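Local coordinates for hypothetical protein VC1899 (Vibrio cholerae, PDB 1XMX), which is of unknown function but carries a Card1-like endonuclease domain of the PD-(D/E)XK group and probably binds, and may cut, nucleic acid, at residues R16-L21 / S47-K52; T196-R199 / D205-L208; K229-E234 / L238-E243. All coordinates share one frame; numbering follows the deposited sequence.

Contact 1 (R16-L21 / S47-K52); sequences RLVTPL and SDVLNK
L50 reaches from one helix between V18 and L21 of the other, and these three side chains form the dense part of the contact. Its two methyls divide the work. CD2 lies 3.8 Å from CB of L21 and also meets L21 CD1 and V18 CG1, while CD1 touches L21 CD1 at 4.0 Å. The L50 and L21 chains cross at about a right angle. V18 and L50 instead slide past each other in opposite directions. V18 takes part with both branches: CG1 is anti to the backbone N (chi1 167°) and reaches V49 and L50, while CG2, anti to the carbonyl carbon, comes near L50 CD1. V18 CG1 meets V49 CG1 at 4.0 Å in a right-angled crossing.

V49 marks the looser margin of the pair. It gives only this one methyl to helix 16-21 and also packs on D146, T149 and I150 of helix 144-150. Beyond it the character changes: D48, N51 and K52 turn to the exposed side of their helix and take no part. The touching residues themselves are all buried, and no hydrogen bond joins the segments. The association is purely apolar; the axes of the two segments come to 10.8 Å and lie 2° from parallel. Segment 16-21 is irregularly bonded, and its helix is kinked around P20, whose ring nitrogen has no hydrogen to give to the preceding turn.

Beneath both helices lies strand 30-35, where L21 and L50 share I31, and L17 and L50 share F33. Two parallel helices side by side on the parallel part of a mixed sheet, linking strands 4-9, 30-35 and 56-61 in turn, are the mark of successive beta-alpha-beta crossovers in a Rossmann-like domain.

Contact 2 (T196-R199 / D205-L208); sequences TTCR and DVEL
V206 faces the helix segment 196-199 and meets two successive residues of it, T197 and C198. Traced outward, its CB already touches the sulfur of C198, with SG 3.7 Å away. The first branch, CG1, lies between the backbone N and the carbonyl carbon (chi1 60°) and keeps to the same sulfur, also at 3.7 Å, so that SG rests against the CB-CG1 bond. The second branch, CG2, is directed to T197, whose methyl CG2 it meets at 3.8 Å; the two side chains cross at about a right angle.

The two branches of T197 have different partners: OG1, beside the backbone N, is hydrogen-bonded to Y193 O within its own helix, and CG2, anti to that N, faces V206. The sulfur of C198 also approaches the backbone of the strand, lying 3.7 Å from D205 O, and no hydrogen bond links the two segments. The side chain of D205 starts out away from the helix, whereas its main chain, with the CA nearest to that of C198, brings the strand close.

L194, one turn earlier in the helix, adds to the apolar surround of V206, and C198 is backed by F240 and R246. V206 packs the edge strand 205-207 against the end of helix 181-201. A long helix 181-201, a brief strand 205-207 and then two further helices, with the strand taken up by a later hairpin in the sheet order 1-3-2, matches the first part of a winged-helix topology.

Contact 3 (K229-E234 / L238-E243); sequences KIASYE and LTFINE
Three backbone hydrogen bonds join I230 and S232 to T239 and I241. S232 and T239 form a hydrogen-bonded antiparallel pair: S232 N gives to T239 O at 2.9 Å, and T239 N returns a nearly straight bond to S232 O at 2.8 Å. Past the strand ends, I241 N reaches I230 O at 3.1 Å, approaching from above the carbonyl plane by 50°. A close but bent CA-H...O contact (121° at H) runs from A231 CA to T239 O, 3.0 Å away.

On the face carrying S232 and T239 one water connects the two hydroxyls, 3.0 Å from S232 OG and 2.6 Å from T239 OG1. Such a tight hairpin, after helix 216-227 and its Schellman end at K229, matches the wing of a winged-helix domain, here a short one.

The face carrying A231, Y233, L238 and F240 is apolar. A231 CB meets L238 CD1 at 3.8 Å and the ring of F240 obliquely, while L238 CG sits over one face of that ring toward its rim. With CG anti to its backbone N (chi1 175°), Y233 brings its ring edge to L238: N lies in the ring plane and CD1 touches CB. L222 packs on both residues. I241 lies over the K229-I230 backbone, its CG1 3.4 Å from I230 O and its CD1 against I230 CG2; just beyond, N242 OD1 caps A245 N at the start of helix 243-266.

In the fold
From the N terminus, contact 1 comes first, closing the loop that carries strand 30-35 between two helices of the Rossmann-like domain. Contact 2 follows far along the chain, its centre about 48 Å from that of contact 1 and on the opposite side of the chain's centre, and closes a short turn from helix 181-201 into strand 205-207. Contact 3 then closes the hairpin 231-240. The three are in series, none nested or crossed. Contacts 2 and 3 meet in one three-stranded sheet, where V206 O probably accepts a hydrogen bond from L238 N. Together they tie the small sheet of what is probably a winged-helix domain to helices 181-201 and 216-227.

Contact 1 (R16-L21 / S47-K52)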
loop_
_atom_site.group_PDB
_atom_site.type_symbol
_atom_site.label_atom_id
_atom_site.label_comp_id
_atom_site.label_asym_id
_atom_site.label_seq_id
_atom_site.Cartn_x
_atom_site.Cartn_y
_atom_site.Cartn_z
ATOM N N ARG A 16 2.949 8.506 -11.350
ATOM C CA ARG A 16 3.016 9.955 -11.350
ATOM C C ARG A 16 2.429 10.547 -12.655
ATOM O O ARG A 16 2.331 11.753 -12.774
ATOM C CB ARG A 16 4.472 10.422 -11.109
ATOM C CG ARG A 16 4.908 10.295 -9.648
ATOM C CD ARG A 16 6.385 10.568 -9.589
ATOM N NE ARG A 16 7.130 9.542 -10.327
ATOM C CZ ARG A 16 8.250 9.774 -10.984
ATOM N NH1 ARG A 16 8.762 10.999 -10.998
ATOM N NH2 ARG A 16 8.833 8.791 -11.648
ATOM N N LEU A 17 2.025 9.703 -13.601
ATOM C CA LEU A 17 1.210 10.145 -14.774
ATOM C C LEU A 17 -0.272 10.167 -14.459
ATOM O O LEU A 17 -1.043 10.836 -15.140
ATOM C CB LEU A 17 1.434 9.227 -15.966
ATOM C CG LEU A 17 2.854 9.122 -16.488
ATOM C CD1 LEU A 17 2.918 8.194 -17.727
ATOM C CD2 LEU A 17 3.440 10.528 -16.798
ATOM N N VAL A 18 -0.670 9.466 -13.396
ATOM C CA VAL A 18 -2.057 9.405 -13.017
ATOM C C VAL A 18 -2.373 10.439 -11.922
ATOM O O VAL A 18 -3.420 11.097 -11.968
ATOM C CB VAL A 18 -2.364 7.964 -12.439
ATOM C CG1 VAL A 18 -3.684 7.888 -11.738
ATOM C CG2 VAL A 18 -2.353 6.958 -13.540
ATOM N N THR A 19 -1.499 10.567 -10.909
ATOM C CA THR A 19 -1.855 11.421 -9.765
ATOM C C THR A 19 -2.126 12.931 -10.072
ATOM O O THR A 19 -2.984 13.521 -9.443
ATOM C CB THR A 19 -0.900 11.211 -8.584
ATOM O OG1 THR A 19 0.433 11.537 -8.965
ATOM C CG2 THR A 19 -0.917 9.734 -8.121
ATOM N N PRO A 20 -1.352 13.570 -10.986
ATOM C CA PRO A 20 -1.747 14.883 -11.446
ATOM C C PRO A 20 -3.182 14.985 -11.998
ATOM O O PRO A 20 -3.854 16.020 -11.780
ATOM C CB PRO A 20 -0.728 15.178 -12.558
ATOM C CG PRO A 20 0.529 14.362 -12.110
ATOM C CD PRO A 20 -0.056 13.133 -11.578
ATOM N N LEU A 21 -3.659 13.960 -12.690
ATOM C CA LEU A 21 -5.046 14.003 -13.214
ATOM C C LEU A 21 -6.107 13.761 -12.162
ATOM O O LEU A 21 -7.263 14.054 -12.390
ATOM C CB LEU A 21 -5.201 12.980 -14.363
ATOM C CG LEU A 21 -4.336 13.298 -15.630
ATOM C CD1 LEU A 21 -4.188 12.070 -16.450
ATOM C CD2 LEU A 21 -4.922 14.464 -16.484
ATOM N N SER A 47 -5.615 3.161 -18.033
ATOM C CA SER A 47 -6.939 3.551 -18.503
ATOM C C SER A 47 -8.056 3.061 -17.621
ATOM O O SER A 47 -9.020 3.767 -17.484
ATOM C CB SER A 47 -7.167 3.030 -19.907
ATOM O OG SER A 47 -6.274 3.711 -20.767
ATOM N N ASP A 48 -7.954 1.855 -17.046
ATOM C CA ASP A 48 -8.980 1.373 -16.060
ATOM C C ASP A 48 -9.129 2.327 -14.857
ATOM O O ASP A 48 -10.225 2.685 -14.430
ATOM C CB ASP A 48 -8.628 -0.014 -15.530
ATOM C CG ASP A 48 -8.705 -1.071 -16.597
ATOM O OD1 ASP A 48 -9.313 -0.775 -17.659
ATOM O OD2 ASP A 48 -8.151 -2.197 -16.383
ATOM N N VAL A 49 -8.006 2.753 -14.319
ATOM C CA VAL A 49 -8.029 3.675 -13.202
ATOM C C VAL A 49 -8.584 5.069 -13.647
ATOM O O VAL A 49 -9.485 5.665 -12.995
ATOM C CB VAL A 49 -6.612 3.816 -12.676
ATOM C CG1 VAL A 49 -6.484 5.019 -11.728
ATOM C CG2 VAL A 49 -6.126 2.477 -12.079
ATOM N N LEU A 50 -8.062 5.607 -14.745
ATOM C CA LEU A 50 -8.467 7.012 -15.120
ATOM C C LEU A 50 -9.851 7.016 -15.668
ATOM O O LEU A 50 -10.621 7.900 -15.317
ATOM C CB LEU A 50 -7.515 7.685 -16.123
ATOM C CG LEU A 50 -6.164 8.044 -15.455
ATOM C CD1 LEU A 50 -5.045 8.160 -16.530
ATOM C CD2 LEU A 50 -6.201 9.286 -14.551
ATOM N N ASN A 51 -10.176 6.047 -16.529
ATOM C CA ASN A 51 -11.525 6.003 -17.130
ATOM C C ASN A 51 -12.658 5.942 -16.099
ATOM O O ASN A 51 -13.727 6.549 -16.343
ATOM C CB ASN A 51 -11.709 4.860 -18.146
ATOM C CG ASN A 51 -10.932 5.077 -19.455
ATOM O OD1 ASN A 51 -10.854 4.148 -20.298
ATOM N ND2 ASN A 51 -10.349 6.276 -19.638
ATOM N N LYS A 52 -12.421 5.218 -14.985
ATOM C CA LYS A 52 -13.296 5.186 -13.780
ATOM C C LYS A 52 -13.727 6.594 -13.380
ATOM O O LYS A 52 -14.854 6.791 -12.954
ATOM C CB LYS A 52 -12.586 4.640 -12.524
ATOM C CG LYS A 52 -12.599 3.130 -12.233
ATOM C CD LYS A 52 -12.106 2.930 -10.765
ATOM C CE LYS A 52 -11.279 1.648 -10.518
ATOM N NZ LYS A 52 -11.964 0.664 -9.550
#

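Contact 2 (T196-R199 / D205-L208)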
loop_
_atom_site.group_PDB
_atom_site.type_symbol
_atom_site.label_atom_id
_atom_site.label_comp_id
_atom_site.label_asym_id
_atom_site.label_seq_id
_atom_site.Cartn_x
_atom_site.Cartn_y
_atom_site.Cartn_z
ATOM N N THR A 196 -6.775 -22.170 17.344
ATOM C CA THR A 196 -6.532 -23.029 16.197
ATOM C C THR A 196 -7.277 -24.375 16.283
ATOM O O THR A 196 -7.781 -24.869 15.270
ATOM C CB THR A 196 -5.048 -23.258 16.025
ATOM O OG1 THR A 196 -4.429 -21.993 15.727
ATOM C CG2 THR A 196 -4.767 -24.249 14.904
ATOM N N THR A 197 -7.333 -24.949 17.484
ATOM C CA THR A 197 -8.141 -26.155 17.735
ATOM C C THR A 197 -9.635 -25.940 17.395
ATOM O O THR A 197 -10.266 -26.815 16.755
ATOM C CB THR A 197 -7.977 -26.615 19.184
ATOM O OG1 THR A 197 -6.637 -27.070 19.361
ATOM C CG2 THR A 197 -8.885 -27.807 19.519
ATOM N N CYS A 198 -10.178 -24.784 17.812
ATOM C CA CYS A 198 -11.547 -24.401 17.489
ATOM C C CYS A 198 -11.696 -24.283 15.981
ATOM O O CYS A 198 -12.644 -24.818 15.438
ATOM C CB CYS A 198 -11.938 -23.042 18.115
ATOM S SG CYS A 198 -11.914 -23.001 19.893
ATOM N N ARG A 199 -10.797 -23.542 15.322
ATOM C CA ARG A 199 -10.817 -23.436 13.870
ATOM C C ARG A 199 -10.847 -24.792 13.160
ATOM O O ARG A 199 -11.694 -25.017 12.304
ATOM C CB ARG A 199 -9.642 -22.618 13.325
ATOM C CG ARG A 199 -9.918 -22.218 11.874
ATOM C CD ARG A 199 -8.768 -21.507 11.170
ATOM N NE ARG A 199 -7.544 -22.302 11.173
ATOM C CZ ARG A 199 -6.493 -22.066 11.953
ATOM N NH1 ARG A 199 -6.505 -21.055 12.829
ATOM N NH2 ARG A 199 -5.436 -22.861 11.868
ATOM N N ASP A 205 -15.814 -23.493 20.852
ATOM C CA ASP A 205 -15.479 -23.912 22.204
ATOM C C ASP A 205 -14.383 -24.962 22.212
ATOM O O ASP A 205 -14.154 -25.609 21.215
ATOM C CB ASP A 205 -16.705 -24.284 23.061
ATOM C CG ASP A 205 -17.464 -25.469 22.548
ATOM O OD1 ASP A 205 -17.084 -26.603 22.878
ATOM O OD2 ASP A 205 -18.497 -25.283 21.877
ATOM N N VAL A 206 -13.640 -25.002 23.307
ATOM C CA VAL A 206 -12.487 -25.848 23.468
ATOM C C VAL A 206 -12.258 -26.023 24.973
ATOM O O VAL A 206 -12.358 -25.075 25.768
ATOM C CB VAL A 206 -11.211 -25.277 22.737
ATOM C CG1 VAL A 206 -10.816 -23.863 23.275
ATOM C CG2 VAL A 206 -10.023 -26.231 22.842
ATOM N N GLU A 207 -12.059 -27.264 25.379
ATOM C CA GLU A 207 -11.774 -27.579 26.793
ATOM C C GLU A 207 -10.265 -27.562 26.994
ATOM O O GLU A 207 -9.516 -28.194 26.243
ATOM C CB GLU A 207 -12.306 -28.963 27.173
ATOM C CG GLU A 207 -12.505 -29.140 28.725
ATOM C CD GLU A 207 -13.041 -30.546 29.087
ATOM O OE1 GLU A 207 -12.839 -31.498 28.288
ATOM O OE2 GLU A 207 -13.669 -30.680 30.178
ATOM N N LEU A 208 -9.833 -26.833 28.000
ATOM C CA LEU A 208 -8.413 -26.751 28.326
ATOM C C LEU A 208 -8.004 -27.957 29.160
ATOM O O LEU A 208 -8.790 -28.433 30.046
ATOM C CB LEU A 208 -8.147 -25.458 29.115
ATOM C CG LEU A 208 -8.034 -24.132 28.328
ATOM C CD1 LEU A 208 -9.272 -23.733 27.517
ATOM C CD2 LEU A 208 -7.639 -23.027 29.246
#

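Contact 3 (K229-E234 / L238-E243)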
loop_
_atom_site.group_PDB
_atom_site.type_symbol
_atom_site.label_atom_id
_atom_site.label_comp_id
_atom_site.label_asym_id
_atom_site.label_seq_id
_atom_site.Cartn_x
_atom_site.Cartn_y
_atom_site.Cartn_z
ATOM N N LYS A 229 -16.317 -9.269 27.029
ATOM C CA LYS A 229 -17.550 -9.976 26.601
ATOM C C LYS A 229 -17.425 -10.682 25.232
ATOM O O LYS A 229 -18.429 -10.927 24.563
ATOM C CB LYS A 229 -18.809 -9.082 26.661
ATOM C CG LYS A 229 -19.089 -8.541 28.062
ATOM C CD LYS A 229 -20.415 -7.752 28.168
ATOM C CE LYS A 229 -20.513 -6.956 29.513
ATOM N NZ LYS A 229 -19.903 -5.537 29.444
ATOM N N ILE A 230 -16.204 -11.051 24.834
ATOM C CA ILE A 230 -16.043 -11.807 23.592
ATOM C C ILE A 230 -15.754 -13.323 23.728
ATOM O O ILE A 230 -15.604 -14.049 22.707
ATOM C CB ILE A 230 -14.992 -11.159 22.676
ATOM C CG1 ILE A 230 -13.625 -11.109 23.384
ATOM C CG2 ILE A 230 -15.447 -9.809 22.266
ATOM C CD1 ILE A 230 -12.477 -10.860 22.401
ATOM N N ALA A 231 -15.663 -13.788 24.979
ATOM C CA ALA A 231 -15.664 -15.229 25.309
ATOM C C ALA A 231 -16.201 -15.452 26.700
ATOM O O ALA A 231 -16.204 -14.553 27.536
ATOM C CB ALA A 231 -14.268 -15.847 25.222
ATOM N N SER A 232 -16.675 -16.674 26.950
ATOM C CA SER A 232 -16.943 -17.074 28.288
ATOM C C SER A 232 -15.893 -18.161 28.619
ATOM O O SER A 232 -15.339 -18.836 27.720
ATOM C CB SER A 232 -18.407 -17.544 28.430
ATOM O OG SER A 232 -18.640 -18.710 27.627
ATOM N N TYR A 233 -15.544 -18.259 29.903
ATOM C CA TYR A 233 -14.567 -19.236 30.338
ATOM C C TYR A 233 -15.098 -19.788 31.676
ATOM O O TYR A 233 -15.181 -19.046 32.652
ATOM C CB TYR A 233 -13.160 -18.638 30.475
ATOM C CG TYR A 233 -12.178 -19.655 31.046
ATOM C CD1 TYR A 233 -11.942 -20.896 30.390
ATOM C CD2 TYR A 233 -11.506 -19.402 32.245
ATOM C CE1 TYR A 233 -11.066 -21.863 30.948
ATOM C CE2 TYR A 233 -10.623 -20.341 32.791
ATOM C CZ TYR A 233 -10.405 -21.564 32.136
ATOM O OH TYR A 233 -9.540 -22.469 32.717
ATOM N N GLU A 234 -15.485 -21.060 31.688
ATOM C CA GLU A 234 -16.238 -21.658 32.798
ATOM C C GLU A 234 -15.923 -23.132 32.842
ATOM O O GLU A 234 -16.135 -23.828 31.844
ATOM C CB GLU A 234 -17.744 -21.561 32.536
ATOM C CG GLU A 234 -18.271 -20.146 32.344
ATOM C CD GLU A 234 -18.429 -19.441 33.678
ATOM O OE1 GLU A 234 -18.316 -20.131 34.730
ATOM O OE2 GLU A 234 -18.669 -18.213 33.679
ATOM N N LEU A 238 -13.444 -22.818 27.317
ATOM C CA LEU A 238 -13.391 -21.500 26.690
ATOM C C LEU A 238 -14.308 -21.457 25.458
ATOM O O LEU A 238 -14.178 -22.285 24.554
ATOM C CB LEU A 238 -11.941 -21.166 26.308
ATOM C CG LEU A 238 -11.713 -19.925 25.421
ATOM C CD1 LEU A 238 -11.949 -18.642 26.205
ATOM C CD2 LEU A 238 -10.290 -19.944 24.817
ATOM N N THR A 239 -15.269 -20.522 25.432
ATOM C CA THR A 239 -16.167 -20.401 24.281
ATOM C C THR A 239 -16.051 -18.983 23.691
ATOM O O THR A 239 -16.320 -18.005 24.392
ATOM C CB THR A 239 -17.624 -20.659 24.681
ATOM O OG1 THR A 239 -17.693 -21.836 25.502
ATOM C CG2 THR A 239 -18.551 -20.811 23.415
ATOM N N PHE A 240 -15.648 -18.861 22.427
ATOM C CA PHE A 240 -15.779 -17.559 21.745
ATOM C C PHE A 240 -17.237 -17.248 21.328
ATOM O O PHE A 240 -18.016 -18.165 20.970
ATOM C CB PHE A 240 -14.813 -17.464 20.567
ATOM C CG PHE A 240 -13.381 -17.784 20.942
ATOM C CD1 PHE A 240 -12.547 -16.796 21.487
ATOM C CD2 PHE A 240 -12.868 -19.057 20.731
ATOM C CE1 PHE A 240 -11.181 -17.088 21.803
ATOM C CE2 PHE A 240 -11.549 -19.377 21.061
ATOM C CZ PHE A 240 -10.698 -18.396 21.607
ATOM N N ILE A 241 -17.618 -15.971 21.431
ATOM C CA ILE A 241 -18.942 -15.584 21.022
ATOM C C ILE A 241 -19.126 -15.758 19.511
ATOM O O ILE A 241 -20.239 -15.982 19.041
ATOM C CB ILE A 241 -19.279 -14.149 21.448
ATOM C CG1 ILE A 241 -18.294 -13.136 20.855
ATOM C CG2 ILE A 241 -19.285 -14.058 22.978
ATOM C CD1 ILE A 241 -18.837 -11.699 20.825
ATOM N N ASN A 242 -18.041 -15.645 18.751
ATOM C CA ASN A 242 -18.139 -15.790 17.300
ATOM C C ASN A 242 -16.792 -15.993 16.589
ATOM O O ASN A 242 -15.748 -15.983 17.223
ATOM C CB ASN A 242 -18.978 -14.646 16.669
ATOM C CG ASN A 242 -18.394 -13.253 16.943
ATOM O OD1 ASN A 242 -17.162 -13.055 16.959
ATOM N ND2 ASN A 242 -19.274 -12.286 17.169
ATOM N N GLU A 243 -16.827 -16.172 15.273
ATOM C CA GLU A 243 -15.616 -16.449 14.473
ATOM C C GLU A 243 -14.621 -15.319 14.524
ATOM O O GLU A 243 -13.415 -15.547 14.545
ATOM C CB GLU A 243 -15.971 -16.671 13.003
ATOM C CG GLU A 243 -16.894 -17.840 12.798
ATOM C CD GLU A 243 -16.114 -19.122 12.553
ATOM O OE1 GLU A 243 -15.757 -19.788 13.566
ATOM O OE2 GLU A 243 -15.855 -19.440 11.349
HETATM O O HOH W 1 -17.447 -21.465 28.047
#